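Local atomic coordinates of response regulator (Xanthomonas campestris pv. campestris, PDB entry 3QYY), a protein that probably synthesises the second messenger cyclic di-GMP as a diguanylate cyclase, and binds cyclic di-GMP through its GGDEF domain, the part present in this structure. Residues Val70-Ser75 with Asn110-Met115; Leu12-Thr17 with Ile86-Gly91; Asp49-Lys54 with Arg154-Gly159. All coordinates share one frame; numbering follows the deposited sequence.

Contact 1 of 3, residues Val70-Ser75 with Asn110-Met115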
loop_
_atom_site.group_PDB
_atom_site.type_symbol
_atom_site.label_atom_id
_atom_site.label_comp_id
_atom_site.label_asym_id
_atom_site.label_seq_id
_atom_site.Cartn_x
_atom_site.Cartn_y
_atom_site.Cartn_z
ATOM N N VAL B 70 2.646 -16.138 -5.247
ATOM C CA VAL B 70 3.034 -17.487 -4.866
ATOM C C VAL B 70 4.418 -17.828 -5.420
ATOM O O VAL B 70 5.252 -18.384 -4.705
ATOM C CB VAL B 70 2.004 -18.528 -5.366
ATOM C CG1 VAL B 70 2.554 -19.941 -5.191
ATOM C CG2 VAL B 70 0.708 -18.381 -4.580
ATOM N N ARG B 71 4.665 -17.479 -6.680
ATOM C CA ARG B 71 5.956 -17.758 -7.306
ATOM C C ARG B 71 7.077 -16.952 -6.655
ATOM O O ARG B 71 8.199 -17.441 -6.506
ATOM C CB ARG B 71 5.914 -17.448 -8.809
ATOM C CG ARG B 71 5.803 -15.970 -9.139
ATOM C CD ARG B 71 6.045 -15.672 -10.620
ATOM N NE ARG B 71 7.411 -15.986 -11.037
ATOM C CZ ARG B 71 7.827 -17.193 -11.411
ATOM N NH1 ARG B 71 6.981 -18.215 -11.430
ATOM N NH2 ARG B 71 9.093 -17.379 -11.762
ATOM N N LEU B 72 6.775 -15.715 -6.269
ATOM C CA LEU B 72 7.772 -14.862 -5.631
ATOM C C LEU B 72 8.309 -15.535 -4.373
ATOM O O LEU B 72 9.521 -15.656 -4.188
ATOM C CB LEU B 72 7.159 -13.501 -5.277
ATOM C CG LEU B 72 8.042 -12.463 -4.570
ATOM C CD1 LEU B 72 7.450 -11.079 -4.768
ATOM C CD2 LEU B 72 8.164 -12.784 -3.085
ATOM N N VAL B 73 7.398 -15.974 -3.511
ATOM C CA VAL B 73 7.771 -16.630 -2.267
ATOM C C VAL B 73 8.398 -17.998 -2.537
ATOM O O VAL B 73 9.368 -18.387 -1.883
ATOM C CB VAL B 73 6.539 -16.790 -1.343
ATOM C CG1 VAL B 73 6.901 -17.601 -0.110
ATOM C CG2 VAL B 73 6.032 -15.410 -0.929
ATOM N N GLU B 74 7.849 -18.716 -3.510
ATOM C CA GLU B 74 8.370 -20.034 -3.861
ATOM C C GLU B 74 9.841 -19.929 -4.268
ATOM O O GLU B 74 10.681 -20.690 -3.790
ATOM C CB GLU B 74 7.568 -20.638 -5.018
ATOM C CG GLU B 74 7.920 -22.082 -5.324
ATOM C CD GLU B 74 7.258 -22.596 -6.590
ATOM O OE1 GLU B 74 7.311 -23.821 -6.831
ATOM O OE2 GLU B 74 6.693 -21.777 -7.348
ATOM N N SER B 75 10.148 -18.981 -5.147
ATOM C CA SER B 75 11.519 -18.798 -5.611
ATOM C C SER B 75 12.450 -18.348 -4.488
ATOM O O SER B 75 13.635 -18.688 -4.484
ATOM C CB SER B 75 11.559 -17.792 -6.767
ATOM O OG SER B 75 11.024 -16.536 -6.388
ATOM N N ASN B 110 19.767 -9.364 -5.026
ATOM C CA ASN B 110 19.767 -8.732 -6.344
ATOM C C ASN B 110 19.754 -9.759 -7.467
ATOM O O ASN B 110 19.117 -9.554 -8.500
ATOM C CB ASN B 110 20.984 -7.818 -6.506
ATOM C CG ASN B 110 20.891 -6.569 -5.657
ATOM O OD1 ASN B 110 20.962 -6.631 -4.431
ATOM N ND2 ASN B 110 20.721 -5.423 -6.308
ATOM N N GLN B 111 20.467 -10.860 -7.264
ATOM C CA GLN B 111 20.531 -11.925 -8.258
ATOM C C GLN B 111 19.143 -12.538 -8.419
ATOM O O GLN B 111 18.720 -12.879 -9.526
ATOM C CB GLN B 111 21.545 -12.985 -7.808
ATOM C CG GLN B 111 21.698 -14.178 -8.742
ATOM C CD GLN B 111 20.630 -15.233 -8.530
ATOM O OE1 GLN B 111 20.508 -15.798 -7.441
ATOM N NE2 GLN B 111 19.853 -15.507 -9.571
ATOM N N TRP B 112 18.434 -12.661 -7.305
ATOM C CA TRP B 112 17.091 -13.225 -7.298
ATOM C C TRP B 112 16.086 -12.294 -7.972
ATOM O O TRP B 112 15.234 -12.744 -8.739
ATOM C CB TRP B 112 16.668 -13.504 -5.854
ATOM C CG TRP B 112 15.224 -13.850 -5.680
ATOM C CD1 TRP B 112 14.543 -14.876 -6.270
ATOM C CD2 TRP B 112 14.289 -13.188 -4.821
ATOM N NE1 TRP B 112 13.242 -14.898 -5.827
ATOM C CE2 TRP B 112 13.058 -13.873 -4.937
ATOM C CE3 TRP B 112 14.373 -12.085 -3.962
ATOM C CZ2 TRP B 112 11.919 -13.490 -4.225
ATOM C CZ3 TRP B 112 13.236 -11.704 -3.251
ATOM C CH2 TRP B 112 12.028 -12.407 -3.388
ATOM N N LEU B 113 16.192 -10.999 -7.683
ATOM C CA LEU B 113 15.289 -10.006 -8.256
ATOM C C LEU B 113 15.540 -9.831 -9.749
ATOM O O LEU B 113 14.624 -9.516 -10.510
ATOM C CB LEU B 113 15.451 -8.666 -7.535
ATOM C CG LEU B 113 15.024 -8.656 -6.064
ATOM C CD1 LEU B 113 15.341 -7.303 -5.449
ATOM C CD2 LEU B 113 13.533 -8.969 -5.957
ATOM N N SER B 114 16.787 -10.028 -10.166
ATOM C CA SER B 114 17.137 -9.914 -11.576
ATOM C C SER B 114 16.449 -11.056 -12.312
ATOM O O SER B 114 15.895 -10.875 -13.393
ATOM C CB SER B 114 18.650 -10.018 -11.764
ATOM O OG SER B 114 19.318 -8.950 -11.116
ATOM N N MET B 115 16.486 -12.234 -11.702
ATOM C CA MET B 115 15.870 -13.422 -12.271
ATOM C C MET B 115 14.364 -13.230 -12.462
ATOM O O MET B 115 13.794 -13.678 -13.459
ATOM C CB MET B 115 16.143 -14.621 -11.357
ATOM C CG MET B 115 15.498 -15.931 -11.787
ATOM S SD MET B 115 13.723 -15.985 -11.467
ATOM C CE MET B 115 13.712 -16.422 -9.725
#
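The indole of Trp112 meets helix 62-77 with its edge: Ser75 OG, Leu72 O and the CD2 methyl of Leu72 are all ranged along its rim, close to the ring plane. The ring of Trp79 also meets it at a steep tilt, and Ile96 of the central sheet touches it. This is a helix-helix contact of the GGDEF domain, in which two helices lean on the same strand, 93-98. It illustrates how one large side chain can bridge a wide pair: the short axes run roughly antiparallel, at 144°, yet approach no closer than 11.4 Å.

Trp112 spans this interval because its CG stands anti to the backbone N (chi1 169°), sending the indole across to the other helix. There Trp112 NE1 donates to Ser75 OG at 2.8 Å. With an N-H...O angle of 167° and the hydroxyl oxygen lying in the ring plane, the bond is nearly straight and, together with the packing, fixes the rotation of the indole. The buried ring thus has its polar atom satisfied by a side chain of the facing helix. Farther round the same rim, Trp112 CZ2 lies 3.2 Å from Leu72 O, bringing the six-membered ring up against the helix backbone. The Leu72 side chain crosses the indole at about a right angle, its CD2 3.9 Å from Trp112 CH2. Toward solvent, Met115 bends at chi2 and chi3 and extends the contact by a single methyl, its CE resting 3.9 Å from Ser75 CB.

Contact 2 of 3, residues Leu12-Thr17 with Ile86-Gly91. With C2E (9,9'-[(2R,3R,3aS,5S,7aR,9R,10R,10aS,12S,14aR)-3,5,10,12-tetrahydroxy-5,12-dioxidooctahydro-2H,7H-difuro[3,2-d:3',2'-j][1,3,7,9,2,8]tetraoxadiphosphacyclododecine-2,9-diyl]bis(2-amino-1,9-dihydro-6H-purin-6-one)), chain C.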
loop_
_atom_site.group_PDB
_atom_site.type_symbol
_atom_site.label_atom_id
_atom_site.label_comp_id
_atom_site.label_asym_id
_atom_site.label_seq_id
_atom_site.Cartn_x
_atom_site.Cartn_y
_atom_site.Cartn_z
ATOM N N LEU B 12 1.177 -18.050 12.375
ATOM C CA LEU B 12 2.331 -17.337 11.828
ATOM C C LEU B 12 2.560 -17.360 10.324
ATOM O O LEU B 12 3.499 -16.725 9.845
ATOM C CB LEU B 12 3.609 -17.824 12.521
ATOM C CG LEU B 12 3.976 -17.192 13.870
ATOM C CD1 LEU B 12 2.771 -17.167 14.782
ATOM C CD2 LEU B 12 5.121 -17.970 14.499
ATOM N N PHE B 13 1.733 -18.079 9.573
ATOM C CA PHE B 13 1.944 -18.126 8.133
ATOM C C PHE B 13 0.796 -17.605 7.281
ATOM O O PHE B 13 -0.375 -17.734 7.642
ATOM C CB PHE B 13 2.303 -19.552 7.698
ATOM C CG PHE B 13 3.654 -20.006 8.180
ATOM C CD1 PHE B 13 3.843 -20.394 9.502
ATOM C CD2 PHE B 13 4.743 -20.020 7.314
ATOM C CE1 PHE B 13 5.101 -20.791 9.957
ATOM C CE2 PHE B 13 6.006 -20.416 7.759
ATOM C CZ PHE B 13 6.183 -20.801 9.083
ATOM N N ASP B 14 1.157 -17.006 6.149
ATOM C CA ASP B 14 0.187 -16.471 5.201
ATOM C C ASP B 14 -0.343 -17.639 4.381
ATOM O O ASP B 14 0.408 -18.279 3.643
ATOM C CB ASP B 14 0.858 -15.466 4.261
ATOM C CG ASP B 14 -0.079 -14.975 3.182
ATOM O OD1 ASP B 14 0.284 -15.056 1.989
ATOM O OD2 ASP B 14 -1.182 -14.513 3.532
ATOM N N PRO B 15 -1.647 -17.931 4.489
ATOM C CA PRO B 15 -2.192 -19.054 3.719
ATOM C C PRO B 15 -1.919 -19.057 2.215
ATOM O O PRO B 15 -1.490 -20.071 1.671
ATOM C CB PRO B 15 -3.688 -19.021 4.056
ATOM C CG PRO B 15 -3.931 -17.616 4.524
ATOM C CD PRO B 15 -2.690 -17.285 5.299
ATOM N N LEU B 16 -2.146 -17.933 1.544
ATOM C CA LEU B 16 -1.928 -17.877 0.098
ATOM C C LEU B 16 -0.511 -18.224 -0.362
ATOM O O LEU B 16 -0.322 -19.132 -1.176
ATOM C CB LEU B 16 -2.277 -16.488 -0.456
ATOM C CG LEU B 16 -2.248 -16.395 -1.988
ATOM C CD1 LEU B 16 -3.509 -17.043 -2.545
ATOM C CD2 LEU B 16 -2.168 -14.934 -2.441
ATOM N N THR B 17 0.479 -17.510 0.168
ATOM C CA THR B 17 1.870 -17.685 -0.252
ATOM C C THR B 17 2.773 -18.636 0.529
ATOM O O THR B 17 3.819 -19.038 0.021
ATOM C CB THR B 17 2.593 -16.321 -0.307
ATOM O OG1 THR B 17 2.698 -15.776 1.017
ATOM C CG2 THR B 17 1.814 -15.345 -1.182
ATOM N N ILE B 86 11.204 -15.483 5.017
ATOM C CA ILE B 86 10.485 -14.540 4.177
ATOM C C ILE B 86 9.066 -14.434 4.723
ATOM O O ILE B 86 8.420 -15.439 5.037
ATOM C CB ILE B 86 10.459 -14.975 2.688
ATOM C CG1 ILE B 86 9.663 -13.951 1.870
ATOM C CG2 ILE B 86 9.864 -16.382 2.550
ATOM C CD1 ILE B 86 9.815 -14.095 0.360
ATOM N N GLY B 87 8.600 -13.201 4.878
ATOM C CA GLY B 87 7.263 -12.987 5.387
ATOM C C GLY B 87 6.505 -12.002 4.528
ATOM O O GLY B 87 7.100 -11.219 3.787
ATOM N N ARG B 88 5.183 -12.046 4.626
ATOM C CA ARG B 88 4.327 -11.145 3.873
ATOM C C ARG B 88 3.774 -10.125 4.867
ATOM O O ARG B 88 2.995 -10.470 5.758
ATOM C CB ARG B 88 3.184 -11.932 3.224
ATOM C CG ARG B 88 2.336 -11.125 2.254
ATOM C CD ARG B 88 1.218 -11.971 1.656
ATOM N NE ARG B 88 0.383 -11.187 0.751
ATOM C CZ ARG B 88 -0.740 -11.622 0.193
ATOM N NH1 ARG B 88 -1.178 -12.851 0.441
ATOM N NH2 ARG B 88 -1.429 -10.821 -0.610
ATOM N N TRP B 89 4.203 -8.875 4.732
ATOM C CA TRP B 89 3.739 -7.821 5.625
ATOM C C TRP B 89 2.241 -7.647 5.386
ATOM O O TRP B 89 1.457 -7.427 6.317
ATOM C CB TRP B 89 4.481 -6.517 5.305
ATOM C CG TRP B 89 4.411 -5.479 6.382
ATOM C CD1 TRP B 89 3.895 -4.218 6.273
ATOM C CD2 TRP B 89 4.947 -5.580 7.709
ATOM N NE1 TRP B 89 4.084 -3.524 7.446
ATOM C CE2 TRP B 89 4.728 -4.335 8.344
ATOM C CE3 TRP B 89 5.596 -6.601 8.423
ATOM C CZ2 TRP B 89 5.136 -4.080 9.661
ATOM C CZ3 TRP B 89 6.002 -6.346 9.735
ATOM C CH2 TRP B 89 5.769 -5.093 10.338
ATOM N N GLY B 90 1.858 -7.769 4.119
ATOM C CA GLY B 90 0.469 -7.634 3.720
ATOM C C GLY B 90 0.418 -7.132 2.288
ATOM O O GLY B 90 1.353 -6.477 1.839
ATOM N N GLY B 91 -0.654 -7.439 1.564
ATOM C CA GLY B 91 -0.758 -6.985 0.183
ATOM C C GLY B 91 0.394 -7.507 -0.662
ATOM O O GLY B 91 0.640 -8.712 -0.692
HETATM P P1 C2E C . 1.952 -0.587 7.365
HETATM O O2P C2E C . 1.010 -1.147 8.396
HETATM O O1P C2E C . 3.412 -0.847 7.605
HETATM O "O5'" C2E C . 1.638 -1.159 5.925
HETATM C "C5'" C2E C . 2.438 -0.748 4.798
HETATM C "C4'" C2E C . 1.857 -1.449 3.574
HETATM O "O4'" C2E C . 1.783 -2.861 3.655
HETATM C "C3'" C2E C . 0.433 -0.984 3.278
HETATM O "O3'" C2E C . 0.438 0.248 2.555
HETATM C "C2'" C2E C . -0.110 -2.163 2.534
HETATM O "O2'" C2E C . 0.157 -1.975 1.134
HETATM C "C1'" C2E C . 0.604 -3.398 3.060
HETATM N N9 C2E C . -0.219 -4.068 4.101
HETATM C C8 C2E C . 0.057 -4.147 5.421
HETATM N N7 C2E C . -0.891 -4.840 6.086
HETATM C C5 C2E C . -1.794 -5.227 5.191
HETATM C C6 C2E C . -3.056 -6.011 5.221
HETATM O O6 C2E C . -3.485 -6.484 6.302
HETATM N N1 C2E C . -3.725 -6.209 4.056
HETATM C C2 C2E C . -3.280 -5.714 2.870
HETATM N N2 C2E C . -3.992 -5.948 1.750
HETATM N N3 C2E C . -2.118 -4.975 2.772
HETATM C C4 C2E C . -1.356 -4.711 3.880
HETATM P P11 C2E C . -0.812 1.200 2.905
HETATM O O21 C2E C . -2.096 0.470 2.684
HETATM O O11 C2E C . -0.641 2.378 2.011
HETATM O O5A C2E C . -0.720 1.670 4.407
HETATM C C5A C2E C . 0.433 2.408 4.814
HETATM C C4A C2E C . 0.348 2.727 6.276
HETATM O O4A C2E C . -0.881 3.398 6.668
HETATM C C3A C2E C . 0.444 1.502 7.185
HETATM O O3A C2E C . 1.797 1.032 7.340
HETATM C C2A C2E C . -0.160 2.039 8.446
HETATM O O2A C2E C . 0.875 2.664 9.224
HETATM C C1A C2E C . -1.220 3.037 8.013
HETATM N N91 C2E C . -2.569 2.440 8.139
HETATM C C81 C2E C . -3.264 1.719 7.224
HETATM N N71 C2E C . -4.469 1.343 7.717
HETATM C C51 C2E C . -4.557 1.827 8.968
HETATM C C61 C2E C . -5.555 1.811 10.075
HETATM O O61 C2E C . -6.650 1.235 9.957
HETATM N N11 C2E C . -5.244 2.448 11.237
HETATM C C21 C2E C . -4.053 3.100 11.421
HETATM N N21 C2E C . -3.807 3.714 12.606
HETATM N N31 C2E C . -3.101 3.150 10.443
HETATM C C41 C2E C . -3.302 2.542 9.226
#
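The GGDEF hairpin and the Asp-x-Leu-Thr sequence near the N terminus of the chain come together here, joined by Asp14 and Arg88. Residues 86-91 carry strand 85-90 into the signature motif, where Trp89 and Gly90 both face Glu93 in a classic beta bulge. On the other side, Asp14 opens an Asx motif: its OD1 accepts from Thr17 N, which comes from above the carboxylate plane, and from Thr17 OG1 at 2.7 Å on the anti lone pair.

The third donor to the same oxygen is Arg88 NH1, which reaches Asp14 OD1 at 3.1 Å in a salt bridge. It arrives on the syn side, somewhat out of the carboxylate plane, while OD1 lies in the plane of the guanidinium; the two flat groups stand 81° apart. Three bonds thus hold one carboxylate oxygen: Asp14 is the second-shell residue that steadies Arg88, and Thr17 in turn holds Asp14. The arginine chain is fully extended from CG to NE, which carries its head to the turn of its own hairpin. There Arg88 NE and NH2 grip Gly91 O side-on, at 2.9 and 3.0 Å respectively, NE meeting a lone pair of that oxygen in the carbonyl plane. NH2 also bonds a guanine oxygen, O61, of a second cyclic di-GMP, so protein bonds to Asp14 and Gly91 hold the guanidinium that meets the ligand. Leu16 CD2 approaches NH1 obliquely.

Trp89, stacked on Tyr145, points to another part of the site. Gly90 and Gly91 lie close against a guanine of the chain C ligand, Gly91 N being 3.1 Å from its N3. Trp89 NE1 donates to the phosphate oxygen O1P of that ligand at 2.8 Å, nearly straight at 169°.

Contact 3 of 3, residues Asp49-Lys54 with Arg154-Gly159. With MG (magnesium ion), chain I; C2E (9,9'-[(2R,3R,3aS,5S,7aR,9R,10R,10aS,12S,14aR)-3,5,10,12-tetrahydroxy-5,12-dioxidooctahydro-2H,7H-difuro[3,2-d:3',2'-j][1,3,7,9,2,8]tetraoxadiphosphacyclododecine-2,9-diyl]bis(2-amino-1,9-dihydro-6H-purin-6-one)), chain F.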
loop_
_atom_site.group_PDB
_atom_site.type_symbol
_atom_site.label_atom_id
_atom_site.label_comp_id
_atom_site.label_asym_id
_atom_site.label_seq_id
_atom_site.Cartn_x
_atom_site.Cartn_y
_atom_site.Cartn_z
ATOM N N ASP B 49 8.637 -4.132 -1.862
ATOM C CA ASP B 49 7.301 -3.726 -2.290
ATOM C C ASP B 49 7.259 -3.843 -3.809
ATOM O O ASP B 49 8.105 -3.279 -4.504
ATOM C CB ASP B 49 7.012 -2.278 -1.874
ATOM C CG ASP B 49 5.595 -1.846 -2.210
ATOM O OD1 ASP B 49 5.413 -0.689 -2.648
ATOM O OD2 ASP B 49 4.662 -2.658 -2.022
ATOM N N MET B 50 6.287 -4.590 -4.327
ATOM C CA MET B 50 6.168 -4.762 -5.768
ATOM C C MET B 50 5.772 -3.452 -6.444
ATOM O O MET B 50 5.085 -2.614 -5.851
ATOM C CB MET B 50 5.142 -5.852 -6.098
ATOM C CG MET B 50 5.575 -7.250 -5.679
ATOM S SD MET B 50 4.576 -8.528 -6.458
ATOM C CE MET B 50 5.302 -8.558 -8.108
ATOM N N ASP B 51 6.211 -3.293 -7.689
ATOM C CA ASP B 51 5.939 -2.090 -8.481
ATOM C C ASP B 51 4.867 -2.294 -9.554
ATOM O O ASP B 51 4.164 -1.349 -9.914
ATOM C CB ASP B 51 7.205 -1.637 -9.227
ATOM C CG ASP B 51 8.324 -1.193 -8.309
ATOM O OD1 ASP B 51 9.470 -1.098 -8.807
ATOM O OD2 ASP B 51 8.071 -0.926 -7.114
ATOM N N ASN B 52 4.738 -3.518 -10.059
ATOM C CA ASN B 52 3.812 -3.768 -11.169
ATOM C C ASN B 52 2.804 -4.906 -11.063
ATOM O O ASN B 52 2.464 -5.515 -12.077
ATOM C CB ASN B 52 4.641 -3.989 -12.433
ATOM C CG ASN B 52 5.439 -5.284 -12.380
ATOM O OD1 ASN B 52 5.828 -5.747 -11.302
ATOM N ND2 ASN B 52 5.696 -5.872 -13.547
ATOM N N LEU B 53 2.308 -5.196 -9.868
ATOM C CA LEU B 53 1.345 -6.283 -9.734
ATOM C C LEU B 53 -0.054 -5.929 -10.234
ATOM O O LEU B 53 -0.736 -6.767 -10.820
ATOM C CB LEU B 53 1.256 -6.741 -8.279
ATOM C CG LEU B 53 0.332 -7.943 -8.043
ATOM C CD1 LEU B 53 0.760 -9.106 -8.945
ATOM C CD2 LEU B 53 0.385 -8.354 -6.579
ATOM N N LYS B 54 -0.479 -4.690 -10.006
ATOM C CA LYS B 54 -1.812 -4.260 -10.413
ATOM C C LYS B 54 -2.127 -4.477 -11.895
ATOM O O LYS B 54 -3.167 -5.036 -12.233
ATOM C CB LYS B 54 -2.016 -2.794 -10.035
ATOM C CG LYS B 54 -3.470 -2.396 -9.913
ATOM C CD LYS B 54 -3.587 -1.131 -9.086
ATOM C CE LYS B 54 -5.025 -0.803 -8.801
ATOM N NZ LYS B 54 -5.108 0.328 -7.847
ATOM N N ARG B 154 12.997 4.971 -0.490
ATOM C CA ARG B 154 13.916 5.736 -1.321
ATOM C C ARG B 154 14.056 5.040 -2.666
ATOM O O ARG B 154 14.130 5.691 -3.701
ATOM C CB ARG B 154 15.286 5.867 -0.655
ATOM C CG ARG B 154 15.312 6.860 0.493
ATOM C CD ARG B 154 16.694 7.481 0.654
ATOM N NE ARG B 154 17.707 6.511 1.057
ATOM C CZ ARG B 154 17.715 5.880 2.228
ATOM N NH1 ARG B 154 16.759 6.115 3.120
ATOM N NH2 ARG B 154 18.680 5.015 2.508
ATOM N N ALA B 155 14.087 3.712 -2.649
ATOM C CA ALA B 155 14.198 2.946 -3.883
ATOM C C ALA B 155 12.945 3.161 -4.728
ATOM O O ALA B 155 13.024 3.404 -5.931
ATOM C CB ALA B 155 14.364 1.465 -3.569
ATOM N N LYS B 156 11.791 3.077 -4.077
ATOM C CA LYS B 156 10.505 3.249 -4.738
ATOM C C LYS B 156 10.388 4.595 -5.455
ATOM O O LYS B 156 10.010 4.652 -6.625
ATOM C CB LYS B 156 9.374 3.114 -3.710
ATOM C CG LYS B 156 7.990 3.448 -4.257
ATOM C CD LYS B 156 7.462 2.378 -5.201
ATOM C CE LYS B 156 7.048 1.123 -4.447
ATOM N NZ LYS B 156 6.326 0.150 -5.324
ATOM N N PHE B 157 10.717 5.673 -4.753
ATOM C CA PHE B 157 10.620 7.008 -5.333
ATOM C C PHE B 157 11.757 7.398 -6.269
ATOM O O PHE B 157 11.744 8.487 -6.845
ATOM C CB PHE B 157 10.472 8.055 -4.228
ATOM C CG PHE B 157 9.071 8.180 -3.708
ATOM C CD1 PHE B 157 8.485 7.144 -2.987
ATOM C CD2 PHE B 157 8.319 9.325 -3.971
ATOM C CE1 PHE B 157 7.169 7.241 -2.537
ATOM C CE2 PHE B 157 7.004 9.435 -3.526
ATOM C CZ PHE B 157 6.426 8.390 -2.807
ATOM N N SER B 158 12.737 6.516 -6.431
ATOM C CA SER B 158 13.846 6.801 -7.331
ATOM C C SER B 158 13.641 6.046 -8.640
ATOM O O SER B 158 14.528 6.006 -9.492
ATOM C CB SER B 158 15.181 6.396 -6.695
ATOM O OG SER B 158 15.266 4.994 -6.528
ATOM N N GLY B 159 12.468 5.437 -8.795
ATOM C CA GLY B 159 12.180 4.702 -10.014
ATOM C C GLY B 159 11.852 3.235 -9.810
ATOM O O GLY B 159 11.383 2.570 -10.730
HETATM MG MG MG I . 2.647 -2.329 -2.182
HETATM P P1 C2E F . -5.392 -2.653 -5.110
HETATM O O2P C2E F . -6.224 -3.880 -4.830
HETATM O O1P C2E F . -6.060 -1.598 -5.940
HETATM O "O5'" C2E F . -4.942 -1.957 -3.771
HETATM C "C5'" C2E F . -4.130 -0.766 -3.823
HETATM C "C4'" C2E F . -3.835 -0.364 -2.386
HETATM O "O4'" C2E F . -4.967 -0.225 -1.552
HETATM C "C3'" C2E F . -2.939 -1.377 -1.684
HETATM O "O3'" C2E F . -1.558 -1.180 -2.027
HETATM C "C2'" C2E F . -3.295 -1.124 -0.250
HETATM O "O2'" C2E F . -2.429 -0.096 0.258
HETATM C "C1'" C2E F . -4.752 -0.679 -0.223
HETATM N N9 C2E F . -5.630 -1.841 0.039
HETATM C C8 C2E F . -6.483 -2.428 -0.833
HETATM N N7 C2E F . -7.140 -3.458 -0.263
HETATM C C5 C2E F . -6.715 -3.539 0.995
HETATM C C6 C2E F . -7.012 -4.403 2.166
HETATM O O6 C2E F . -7.861 -5.326 2.076
HETATM N N1 C2E F . -6.356 -4.164 3.328
HETATM C C2 C2E F . -5.438 -3.166 3.457
HETATM N N2 C2E F . -4.822 -2.978 4.638
HETATM N N3 C2E F . -5.115 -2.331 2.411
HETATM C C4 C2E F . -5.715 -2.475 1.188
HETATM P P11 C2E F . -0.713 -2.549 -2.084
HETATM O O21 C2E F . -0.841 -3.271 -0.786
HETATM O O11 C2E F . 0.677 -2.115 -2.392
HETATM O O5A C2E F . -1.253 -3.461 -3.258
HETATM C C5A C2E F . -1.192 -2.965 -4.594
HETATM C C4A C2E F . -1.801 -3.959 -5.542
HETATM O O4A C2E F . -1.235 -5.297 -5.465
HETATM C C3A C2E F . -3.301 -4.136 -5.336
HETATM O O3A C2E F . -4.065 -3.070 -5.942
HETATM C C2A C2E F . -3.533 -5.474 -5.963
HETATM O O2A C2E F . -3.804 -5.274 -7.362
HETATM C C1A C2E F . -2.257 -6.272 -5.747
HETATM N N91 C2E F . -2.438 -7.264 -4.650
HETATM C C81 C2E F . -2.193 -7.116 -3.323
HETATM N N71 C2E F . -2.481 -8.248 -2.639
HETATM C C51 C2E F . -2.920 -9.151 -3.529
HETATM C C61 C2E F . -3.399 -10.564 -3.511
HETATM O O61 C2E F . -3.466 -11.225 -2.451
HETATM N N11 C2E F . -3.768 -11.132 -4.685
HETATM C C21 C2E F . -3.719 -10.463 -5.882
HETATM N N21 C2E F . -4.107 -11.099 -7.014
HETATM N N31 C2E F . -3.289 -9.173 -5.969
HETATM C C41 C2E F . -2.887 -8.485 -4.848
HETATM O O HOH W 1 2.889 -0.115 -1.958
HETATM O O HOH W 2 2.816 -1.984 -4.352
HETATM O O HOH W 3 9.221 0.280 -11.149
HETATM O O HOH W 4 2.666 -2.467 -0.151
#
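Strand 44-50 runs out at Met50 and turns through Asp51 and Asn52 into helix 53-60, while helix 141-157 closes in a Schellman motif whose C-prime residue is Gly159, with positive phi. The backbones stay well apart, Asp51 CA and Lys156 CA being 8.0 Å from each other, and the lysine bridges them.

Bends at chi2 and chi3 (72° and 73°) fold the Lys156 chain so that NZ lands among three oxygens. Asp51 OD2 accepts from Lys156 NZ at 2.7 Å, on its anti side. The bonds from Lys156 NZ to Asp49 OD1, at 2.9 Å, and to Met50 O are weak, although the first still counts as a salt bridge. A water links Asp51 OD1 to Gly159 O as well.

Asp49 divides its work: OD1 meets the lysine and a magnesium-bound water, and OD2 binds the ion at 2.0 Å. Magnesium also holds O11 of a cyclic di-GMP phosphate at 2.0 Å and three waters, with Asp92 completing the site. Lys156 is therefore a second-shell residue that positions a metal ligand. Lys54 NZ donates to O1P of the same nucleotide at 2.9 Å, and also pairs with Asp149 of the second subunit.

In the fold, the contact joins the end of helix 141-157 to the central strand 44-50, with Ser129 of the adjacent strand 128-134 bonding Asp51 OD2, and Met50 and Leu53 packing on helix 62-77.

Overall arrangement
From the N terminus, the loop 12-17 comes first and waits until strand 85-90 for its partner; contact 2 thus closes a long loop that ties the N-terminal loop to an outermost strand of the sheet. Within it begin contact 3, at 49-54, and contact 1, at 70-75, and both close beyond it, so each crosses contact 2. Contact 1, closed at 110-115, is nested inside contact 3, closed at 154-159. Helix 62-77 links contact 1 to both others: Val73 packs on Thr17 and Ile86 of contact 2, and Leu72 on Met50 of contact 3. Contacts 2 and 3 do not touch, their nearest atoms about 6 Å apart, but reach the same sheet.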